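Local coordinates for protein carbohydrate kinase, FGGY (Rhodospirillum rubrum, PDB 3IFR) that probably phosphorylates D-xylulose, acting as a carbohydrate kinase of the FGGY family, at residues A253-G266 with Q402-W416. Sequence-based numbering, arbitrary orientation.
Sequences AGITRPGDVLLKFG and QRFFASDGGTRSRVW
Arg403 N donates to Gly259 O and, at the far end, Phe265 N to Ser407 O, so that strands 260-265 and 403-407 pair in parallel. Gly259 O also accepts from Gln402 N (2.7 Å), and Phe265 O accepts from Gly410 N, tying in the 3-10 segment 409-412; Gly410, with only hydrogens on CA, packs that atom 3.6 Å from Phe265 CB.

Among the charged groups, Arg403 reaches along Asp260 on an extended chain, CG anti to the backbone N (chi1 -160°), and forms a salt bridge from NH1 to OD2 (2.9 Å), though bent enough to be weak as a hydrogen bond. The same OD2 accepts from Thr256 N and Arg257 N, so the carboxylate pins the loop before its strand. Arg257 lays its guanidinium flat on that of Arg403 (planes 10° apart), and Phe405 CZ lies against the other face of the Arg403 group; the like charges are probably eased by Asp260. Lys264 NZ meets Asp408 OD2 at 3.1 Å.

Apolar contacts occur on both faces. On the side of Phe405, the loop residue Ile255 brings CD1 to 3.8 Å from Phe405 CD2; on the other Val261 lies alongside Phe404, and Phe265 sets Ala406 CB at its ring edge while pointing CD1 at the face of Trp416, an edge-to-face pair (66°). Helix 414-424, which begins behind the Ser413 N-cap, covers this side.

These are the central strands of the C-terminal domain's sheet, consistent with the actin-like ATPase fold of FGGY kinases.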
loop_
_atom_site.group_PDB
_atom_site.type_symbol
_atom_site.label_atom_id
_atom_site.label_comp_id
_atom_site.label_asym_id
_atom_site.label_seq_id
_atom_site.Cartn_x
_atom_site.Cartn_y
_atom_site.Cartn_z
ATOM N N ALA A 253 0.600 -4.066 -11.356
ATOM C CA ALA A 253 -0.069 -3.120 -12.240
ATOM C C ALA A 253 0.868 -2.641 -13.359
ATOM O O ALA A 253 0.486 -1.840 -14.196
ATOM C CB ALA A 253 -0.682 -1.945 -11.459
ATOM N N GLY A 254 2.088 -3.152 -13.376
ATOM C CA GLY A 254 3.054 -2.761 -14.385
ATOM C C GLY A 254 3.820 -1.489 -14.098
ATOM O O GLY A 254 4.231 -0.803 -15.017
ATOM N N ILE A 255 3.994 -1.129 -12.835
ATOM C CA ILE A 255 4.879 -0.022 -12.521
ATOM C C ILE A 255 6.291 -0.590 -12.321
ATOM O O ILE A 255 6.659 -1.091 -11.212
ATOM C CB ILE A 255 4.381 0.793 -11.293
ATOM C CG1 ILE A 255 3.336 1.829 -11.739
ATOM C CG2 ILE A 255 5.515 1.550 -10.649
ATOM C CD1 ILE A 255 1.978 1.272 -11.969
ATOM N N THR A 256 7.073 -0.527 -13.395
ATOM C CA THR A 256 8.398 -1.132 -13.460
ATOM C C THR A 256 9.517 -0.212 -13.940
ATOM O O THR A 256 10.691 -0.540 -13.793
ATOM C CB THR A 256 8.427 -2.399 -14.383
ATOM O OG1 THR A 256 8.338 -1.994 -15.738
ATOM C CG2 THR A 256 7.279 -3.319 -14.095
ATOM N N ARG A 257 9.182 0.913 -14.560
ATOM C CA ARG A 257 10.224 1.813 -15.080
ATOM C C ARG A 257 10.173 3.166 -14.393
ATOM O O ARG A 257 9.087 3.680 -14.093
ATOM C CB ARG A 257 10.041 2.036 -16.576
ATOM C CG ARG A 257 9.564 0.823 -17.409
ATOM C CD ARG A 257 9.103 1.294 -18.834
ATOM N NE ARG A 257 8.758 0.227 -19.787
ATOM C CZ ARG A 257 8.063 0.428 -20.918
ATOM N NH1 ARG A 257 7.630 1.658 -21.231
ATOM N NH2 ARG A 257 7.800 -0.597 -21.743
ATOM N N PRO A 258 11.338 3.774 -14.169
ATOM C CA PRO A 258 11.344 5.125 -13.592
ATOM C C PRO A 258 10.288 5.988 -14.282
ATOM O O PRO A 258 10.242 6.049 -15.509
ATOM C CB PRO A 258 12.744 5.637 -13.924
ATOM C CG PRO A 258 13.556 4.388 -14.085
ATOM C CD PRO A 258 12.665 3.337 -14.611
ATOM N N GLY A 259 9.409 6.619 -13.519
ATOM C CA GLY A 259 8.459 7.541 -14.119
ATOM C C GLY A 259 7.065 6.963 -14.235
ATOM O O GLY A 259 6.132 7.699 -14.483
ATOM N N ASP A 260 6.943 5.649 -14.064
ATOM C CA ASP A 260 5.664 4.958 -14.025
ATOM C C ASP A 260 4.915 5.331 -12.766
ATOM O O ASP A 260 5.493 5.321 -11.697
ATOM C CB ASP A 260 5.873 3.439 -13.991
ATOM C CG ASP A 260 6.362 2.892 -15.309
ATOM O OD1 ASP A 260 6.366 3.684 -16.265
ATOM O OD2 ASP A 260 6.715 1.683 -15.396
ATOM N N VAL A 261 3.616 5.597 -12.886
ATOM C CA VAL A 261 2.804 5.982 -11.747
ATOM C C VAL A 261 1.511 5.182 -11.701
ATOM O O VAL A 261 0.796 5.089 -12.692
ATOM C CB VAL A 261 2.431 7.485 -11.808
ATOM C CG1 VAL A 261 1.642 7.885 -10.601
ATOM C CG2 VAL A 261 3.679 8.362 -11.973
ATOM N N LEU A 262 1.203 4.615 -10.545
ATOM C CA LEU A 262 -0.066 3.955 -10.337
ATOM C C LEU A 262 -0.974 4.861 -9.524
ATOM O O LEU A 262 -0.566 5.491 -8.532
ATOM C CB LEU A 262 0.122 2.595 -9.635
ATOM C CG LEU A 262 -1.229 1.943 -9.313
ATOM C CD1 LEU A 262 -1.897 1.508 -10.623
ATOM C CD2 LEU A 262 -1.119 0.782 -8.375
ATOM N N LEU A 263 -2.222 4.930 -9.940
ATOM C CA LEU A 263 -3.211 5.676 -9.204
ATOM C C LEU A 263 -4.287 4.697 -8.808
ATOM O O LEU A 263 -4.994 4.178 -9.672
ATOM C CB LEU A 263 -3.827 6.715 -10.112
ATOM C CG LEU A 263 -3.278 8.122 -10.240
ATOM C CD1 LEU A 263 -1.808 8.282 -9.817
ATOM C CD2 LEU A 263 -3.538 8.486 -11.662
ATOM N N LYS A 264 -4.446 4.498 -7.505
ATOM C CA LYS A 264 -5.257 3.419 -6.959
ATOM C C LYS A 264 -6.521 4.021 -6.403
ATOM O O LYS A 264 -6.488 4.687 -5.364
ATOM C CB LYS A 264 -4.482 2.745 -5.823
ATOM C CG LYS A 264 -4.767 1.275 -5.625
ATOM C CD LYS A 264 -3.584 0.570 -4.933
ATOM C CE LYS A 264 -3.904 -0.904 -4.641
ATOM N NZ LYS A 264 -5.294 -1.061 -4.114
ATOM N N PHE A 265 -7.632 3.823 -7.101
ATOM C CA PHE A 265 -8.912 4.347 -6.620
ATOM C C PHE A 265 -9.631 3.367 -5.683
ATOM O O PHE A 265 -10.666 2.810 -6.021
ATOM C CB PHE A 265 -9.787 4.756 -7.799
ATOM C CG PHE A 265 -9.247 5.922 -8.539
ATOM C CD1 PHE A 265 -9.690 7.202 -8.248
ATOM C CD2 PHE A 265 -8.246 5.753 -9.481
ATOM C CE1 PHE A 265 -9.171 8.268 -8.913
ATOM C CE2 PHE A 265 -7.722 6.813 -10.131
ATOM C CZ PHE A 265 -8.167 8.064 -9.853
ATOM N N GLY A 266 -9.028 3.153 -4.517
ATOM C CA GLY A 266 -9.568 2.296 -3.462
ATOM C C GLY A 266 -10.352 3.111 -2.444
ATOM O O GLY A 266 -10.577 4.314 -2.621
ATOM N N GLN A 402 5.590 10.149 -15.366
ATOM C CA GLN A 402 5.213 10.353 -16.758
ATOM C C GLN A 402 4.262 9.343 -17.382
ATOM O O GLN A 402 3.501 9.674 -18.305
ATOM C CB GLN A 402 6.461 10.503 -17.633
ATOM C CG GLN A 402 7.327 9.262 -17.688
ATOM C CD GLN A 402 8.469 9.403 -18.689
ATOM O OE1 GLN A 402 8.955 10.516 -18.957
ATOM N NE2 GLN A 402 8.884 8.281 -19.260
ATOM N N ARG A 403 4.320 8.111 -16.910
ATOM C CA ARG A 403 3.489 7.052 -17.455
ATOM C C ARG A 403 2.515 6.605 -16.361
ATOM O O ARG A 403 2.953 6.117 -15.299
ATOM C CB ARG A 403 4.396 5.931 -17.869
ATOM C CG ARG A 403 3.897 4.938 -18.853
ATOM C CD ARG A 403 4.726 3.702 -18.563
ATOM N NE ARG A 403 4.602 2.599 -19.480
ATOM C CZ ARG A 403 4.991 1.370 -19.167
ATOM N NH1 ARG A 403 5.465 1.131 -17.962
ATOM N NH2 ARG A 403 4.886 0.380 -20.045
ATOM N N PHE A 404 1.218 6.788 -16.620
ATOM C CA PHE A 404 0.165 6.704 -15.604
ATOM C C PHE A 404 -0.817 5.556 -15.783
ATOM O O PHE A 404 -1.277 5.268 -16.891
ATOM C CB PHE A 404 -0.656 7.995 -15.567
ATOM C CG PHE A 404 0.136 9.187 -15.157
ATOM C CD1 PHE A 404 0.180 9.572 -13.838
ATOM C CD2 PHE A 404 0.886 9.894 -16.098
ATOM C CE1 PHE A 404 0.954 10.661 -13.453
ATOM C CE2 PHE A 404 1.652 10.970 -15.727
ATOM C CZ PHE A 404 1.693 11.362 -14.417
ATOM N N PHE A 405 -1.148 4.917 -14.659
ATOM C CA PHE A 405 -2.026 3.763 -14.661
ATOM C C PHE A 405 -3.057 4.002 -13.583
ATOM O O PHE A 405 -2.741 4.583 -12.549
ATOM C CB PHE A 405 -1.228 2.479 -14.370
ATOM C CG PHE A 405 -0.087 2.221 -15.349
ATOM C CD1 PHE A 405 -0.208 1.268 -16.353
ATOM C CD2 PHE A 405 1.091 2.952 -15.287
ATOM C CE1 PHE A 405 0.846 1.043 -17.251
ATOM C CE2 PHE A 405 2.132 2.721 -16.170
ATOM C CZ PHE A 405 2.008 1.765 -17.143
ATOM N N ALA A 406 -4.291 3.570 -13.810
ATOM C CA ALA A 406 -5.243 3.556 -12.720
ATOM C C ALA A 406 -5.766 2.140 -12.501
ATOM O O ALA A 406 -5.899 1.351 -13.431
ATOM C CB ALA A 406 -6.358 4.548 -12.935
ATOM N N SER A 407 -6.021 1.814 -11.251
ATOM C CA SER A 407 -6.520 0.502 -10.887
ATOM C C SER A 407 -7.550 0.668 -9.781
ATOM O O SER A 407 -7.813 1.789 -9.316
ATOM C CB SER A 407 -5.391 -0.359 -10.362
ATOM O OG SER A 407 -5.118 0.029 -9.035
ATOM N N ASP A 408 -8.131 -0.454 -9.375
ATOM C CA ASP A 408 -9.135 -0.501 -8.316
ATOM C C ASP A 408 -10.500 0.022 -8.725
ATOM O O ASP A 408 -10.731 0.392 -9.888
ATOM C CB ASP A 408 -8.669 0.248 -7.070
ATOM C CG ASP A 408 -9.081 -0.456 -5.791
ATOM O OD1 ASP A 408 -10.248 -0.901 -5.687
ATOM O OD2 ASP A 408 -8.214 -0.594 -4.899
ATOM N N GLY A 409 -11.378 0.086 -7.727
ATOM C CA GLY A 409 -12.798 0.310 -7.901
ATOM C C GLY A 409 -13.210 1.517 -8.716
ATOM O O GLY A 409 -14.134 1.433 -9.494
ATOM N N GLY A 410 -12.534 2.643 -8.533
ATOM C CA GLY A 410 -12.941 3.860 -9.208
ATOM C C GLY A 410 -12.803 3.743 -10.717
ATOM O O GLY A 410 -13.466 4.482 -11.467
ATOM N N THR A 411 -11.954 2.825 -11.175
ATOM C CA THR A 411 -11.793 2.638 -12.615
ATOM C C THR A 411 -13.071 2.144 -13.281
ATOM O O THR A 411 -13.218 2.230 -14.477
ATOM C CB THR A 411 -10.670 1.676 -12.968
ATOM O OG1 THR A 411 -10.939 0.386 -12.398
ATOM C CG2 THR A 411 -9.341 2.220 -12.482
ATOM N N ARG A 412 -14.007 1.625 -12.513
ATOM C CA ARG A 412 -15.289 1.248 -13.091
ATOM C C ARG A 412 -16.141 2.464 -13.480
ATOM O O ARG A 412 -17.169 2.303 -14.151
ATOM C CB ARG A 412 -16.073 0.363 -12.128
ATOM C CG ARG A 412 -15.608 -1.084 -12.035
ATOM C CD ARG A 412 -16.410 -1.853 -10.947
ATOM N NE ARG A 412 -15.751 -1.891 -9.634
ATOM C CZ ARG A 412 -14.905 -2.854 -9.242
ATOM N NH1 ARG A 412 -14.610 -3.858 -10.067
ATOM N NH2 ARG A 412 -14.341 -2.821 -8.028
ATOM N N SER A 413 -15.735 3.670 -13.073
ATOM C CA SER A 413 -16.447 4.879 -13.501
ATOM C C SER A 413 -15.770 5.599 -14.669
ATOM O O SER A 413 -14.690 6.196 -14.520
ATOM C CB SER A 413 -16.651 5.848 -12.339
ATOM O OG SER A 413 -16.786 7.179 -12.831
ATOM N N ARG A 414 -16.410 5.549 -15.839
ATOM C CA ARG A 414 -15.834 6.135 -17.050
ATOM C C ARG A 414 -15.847 7.651 -16.912
ATOM O O ARG A 414 -14.985 8.369 -17.447
ATOM C CB ARG A 414 -16.608 5.681 -18.301
ATOM C CG ARG A 414 -16.054 6.223 -19.618
ATOM C CD ARG A 414 -14.542 5.931 -19.744
ATOM N NE ARG A 414 -13.889 6.512 -20.935
ATOM C CZ ARG A 414 -13.586 7.805 -21.070
ATOM N NH1 ARG A 414 -13.909 8.674 -20.113
ATOM N NH2 ARG A 414 -12.990 8.240 -22.170
ATOM N N VAL A 415 -16.832 8.145 -16.185
ATOM C CA VAL A 415 -16.873 9.571 -15.961
ATOM C C VAL A 415 -15.717 10.019 -15.069
ATOM O O VAL A 415 -15.086 11.038 -15.336
ATOM C CB VAL A 415 -18.210 9.977 -15.365
ATOM C CG1 VAL A 415 -18.280 11.473 -15.198
ATOM C CG2 VAL A 415 -19.329 9.472 -16.302
ATOM N N TRP A 416 -15.441 9.261 -14.006
ATOM C CA TRP A 416 -14.417 9.664 -13.055
ATOM C C TRP A 416 -13.077 9.651 -13.773
ATOM O O TRP A 416 -12.315 10.598 -13.668
ATOM C CB TRP A 416 -14.375 8.750 -11.825
ATOM C CG TRP A 416 -13.780 9.410 -10.605
ATOM C CD1 TRP A 416 -13.428 10.741 -10.454
ATOM C CD2 TRP A 416 -13.506 8.786 -9.338
ATOM N NE1 TRP A 416 -12.924 10.947 -9.198
ATOM C CE2 TRP A 416 -12.978 9.772 -8.492
ATOM C CE3 TRP A 416 -13.663 7.478 -8.846
ATOM C CZ2 TRP A 416 -12.606 9.495 -7.175
ATOM C CZ3 TRP A 416 -13.308 7.211 -7.545
ATOM C CH2 TRP A 416 -12.776 8.212 -6.725
#